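Local coordinates for oligopeptide ABC transporter OppAIV (Borrelia burgdorferi B31, PDB 4GL8), which probably binds oligopeptides outside the cytoplasmic membrane and hands them to an ABC transporter for import, at residues 90-95 and 159-164. Sequence-based numbering, arbitrary orientation.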
loop_
_atom_site.group_PDB
_atom_site.type_symbol
_atom_site.label_atom_id
_atom_site.label_comp_id
_atom_site.label_asym_id
_atom_site.label_seq_id
_atom_site.Cartn_x
_atom_site.Cartn_y
_atom_site.Cartn_z
ATOM N N VAL A 90 8.668 21.069 -13.774
ATOM C CA VAL A 90 8.412 20.465 -15.095
ATOM C C VAL A 90 9.337 19.308 -15.374
ATOM O O VAL A 90 10.545 19.492 -15.529
ATOM C CB VAL A 90 8.553 21.490 -16.237
ATOM C CG1 VAL A 90 8.037 20.893 -17.558
ATOM C CG2 VAL A 90 7.786 22.764 -15.913
ATOM N N TYR A 91 8.768 18.114 -15.432
ATOM C CA TYR A 91 9.516 16.881 -15.705
ATOM C C TYR A 91 9.254 16.436 -17.116
ATOM O O TYR A 91 8.102 16.450 -17.580
ATOM C CB TYR A 91 9.069 15.743 -14.782
ATOM C CG TYR A 91 9.531 15.911 -13.378
ATOM C CD1 TYR A 91 9.022 16.920 -12.591
ATOM C CD2 TYR A 91 10.471 15.066 -12.833
ATOM C CE1 TYR A 91 9.441 17.092 -11.292
ATOM C CE2 TYR A 91 10.902 15.227 -11.535
ATOM C CZ TYR A 91 10.384 16.242 -10.765
ATOM O OH TYR A 91 10.775 16.405 -9.459
ATOM N N THR A 92 10.322 16.024 -17.794
ATOM C CA THR A 92 10.259 15.691 -19.214
ATOM C C THR A 92 10.893 14.302 -19.329
ATOM O O THR A 92 12.090 14.130 -19.060
ATOM C CB THR A 92 10.974 16.779 -20.068
ATOM O OG1 THR A 92 10.407 18.080 -19.788
ATOM C CG2 THR A 92 10.875 16.508 -21.588
ATOM N N PHE A 93 10.065 13.313 -19.674
ATOM C CA PHE A 93 10.481 11.925 -19.815
ATOM C C PHE A 93 10.712 11.557 -21.292
ATOM O O PHE A 93 9.873 11.818 -22.165
ATOM C CB PHE A 93 9.422 11.014 -19.167
ATOM C CG PHE A 93 9.227 11.289 -17.718
ATOM C CD1 PHE A 93 10.083 10.724 -16.772
ATOM C CD2 PHE A 93 8.257 12.171 -17.290
ATOM C CE1 PHE A 93 9.955 11.022 -15.436
ATOM C CE2 PHE A 93 8.106 12.460 -15.934
ATOM C CZ PHE A 93 8.968 11.907 -15.015
ATOM N N HIS A 94 11.872 10.955 -21.553
ATOM C CA HIS A 94 12.248 10.490 -22.898
ATOM C C HIS A 94 12.033 8.992 -22.939
ATOM O O HIS A 94 12.710 8.250 -22.222
ATOM C CB HIS A 94 13.708 10.844 -23.189
ATOM C CG HIS A 94 14.010 12.282 -22.960
ATOM N ND1 HIS A 94 13.683 13.264 -23.883
ATOM C CD2 HIS A 94 14.553 12.920 -21.899
ATOM C CE1 HIS A 94 14.035 14.447 -23.400
ATOM N NE2 HIS A 94 14.558 14.268 -22.195
ATOM N N LEU A 95 11.045 8.561 -23.723
ATOM C CA LEU A 95 10.686 7.146 -23.781
ATOM C C LEU A 95 11.770 6.377 -24.553
ATOM O O LEU A 95 12.377 6.918 -25.485
ATOM C CB LEU A 95 9.294 6.955 -24.436
ATOM C CG LEU A 95 8.118 7.690 -23.778
ATOM C CD1 LEU A 95 6.789 7.385 -24.454
ATOM C CD2 LEU A 95 8.017 7.430 -22.276
ATOM N N GLU A 159 6.064 11.690 -30.052
ATOM C CA GLU A 159 5.748 10.282 -29.780
ATOM C C GLU A 159 6.520 9.695 -28.636
ATOM O O GLU A 159 6.005 8.860 -27.923
ATOM C CB GLU A 159 6.044 9.397 -30.975
ATOM C CG GLU A 159 4.972 9.414 -32.025
ATOM C CD GLU A 159 4.920 8.098 -32.785
ATOM O OE1 GLU A 159 5.858 7.250 -32.653
ATOM O OE2 GLU A 159 3.918 7.918 -33.504
ATOM N N LYS A 160 7.780 10.088 -28.502
ATOM C CA LYS A 160 8.651 9.516 -27.474
ATOM C C LYS A 160 8.930 10.507 -26.351
ATOM O O LYS A 160 9.944 10.379 -25.671
ATOM C CB LYS A 160 9.985 9.095 -28.077
ATOM C CG LYS A 160 9.923 8.167 -29.288
ATOM C CD LYS A 160 11.318 7.591 -29.509
ATOM C CE LYS A 160 11.671 7.381 -30.960
ATOM N NZ LYS A 160 11.235 6.010 -31.353
ATOM N N THR A 161 8.075 11.509 -26.160
ATOM C CA THR A 161 8.363 12.525 -25.155
ATOM C C THR A 161 7.134 12.959 -24.375
ATOM O O THR A 161 6.165 13.491 -24.929
ATOM C CB THR A 161 9.068 13.740 -25.773
ATOM O OG1 THR A 161 10.092 13.297 -26.681
ATOM C CG2 THR A 161 9.713 14.568 -24.699
ATOM N N LEU A 162 7.184 12.744 -23.066
ATOM C CA LEU A 162 6.025 13.039 -22.196
ATOM C C LEU A 162 6.423 14.089 -21.185
ATOM O O LEU A 162 7.437 13.952 -20.515
ATOM C CB LEU A 162 5.544 11.786 -21.487
ATOM C CG LEU A 162 4.282 12.005 -20.639
ATOM C CD1 LEU A 162 3.049 11.972 -21.519
ATOM C CD2 LEU A 162 4.167 10.986 -19.540
ATOM N N GLU A 163 5.644 15.155 -21.090
ATOM C CA GLU A 163 5.937 16.192 -20.111
ATOM C C GLU A 163 4.888 16.200 -19.011
ATOM O O GLU A 163 3.688 16.256 -19.304
ATOM C CB GLU A 163 5.940 17.536 -20.804
ATOM C CG GLU A 163 6.480 18.697 -20.020
ATOM C CD GLU A 163 6.118 20.021 -20.679
ATOM O OE1 GLU A 163 4.911 20.447 -20.588
ATOM O OE2 GLU A 163 7.033 20.645 -21.283
ATOM N N ILE A 164 5.337 16.169 -17.765
ATOM C CA ILE A 164 4.449 16.316 -16.623
ATOM C C ILE A 164 4.857 17.543 -15.799
ATOM O O ILE A 164 6.018 17.651 -15.334
ATOM C CB ILE A 164 4.476 15.075 -15.728
ATOM C CG1 ILE A 164 4.055 13.860 -16.530
ATOM C CG2 ILE A 164 3.534 15.255 -14.536
ATOM C CD1 ILE A 164 4.088 12.587 -15.733
HETATM O O HOH W 1 12.429 11.959 -26.188
HETATM O O HOH W 2 13.214 9.463 -26.327
#
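F93 and L162 face each other as a hydrogen-bonded pair in the middle of two neighbouring antiparallel strands, 90-95 and 161-165, part of a five-stranded sheet in this family 5 solute-binding protein. F93 N reaches L162 O at 2.8 Å, and L162 N returns to F93 O at 3.0 Å in the plane of that carbonyl. Y91 and I164 exchange a second reciprocal pair of backbone hydrogen bonds two residues along. At the other end L95 N binds K160 O at 2.9 Å, but from 37° above the carbonyl plane, where K160 sits just before strand 161-165.

Y91, F93, L162 and I164 turn their side chains to the buried face. There F93 CE2 meets I164 CD1 at 4.0 Å; helix 173-176 packs on F93 and I164, and helix 109-119 on L162. T92, H94, T161 and E163 line the other face. T92 CG2 touches T161 CG2, each methyl anti to its own backbone N, while V90 CG1 lies 3.6 Å from E163 CG.

Further out, D158 OD1 is hydrogen-bonded to T161 OG1, and D83 holds H94 NE2. A water in the H94 ring plane joins the pair: it donates to T161 OG1 and sits 2.9 Å from H94 ND1.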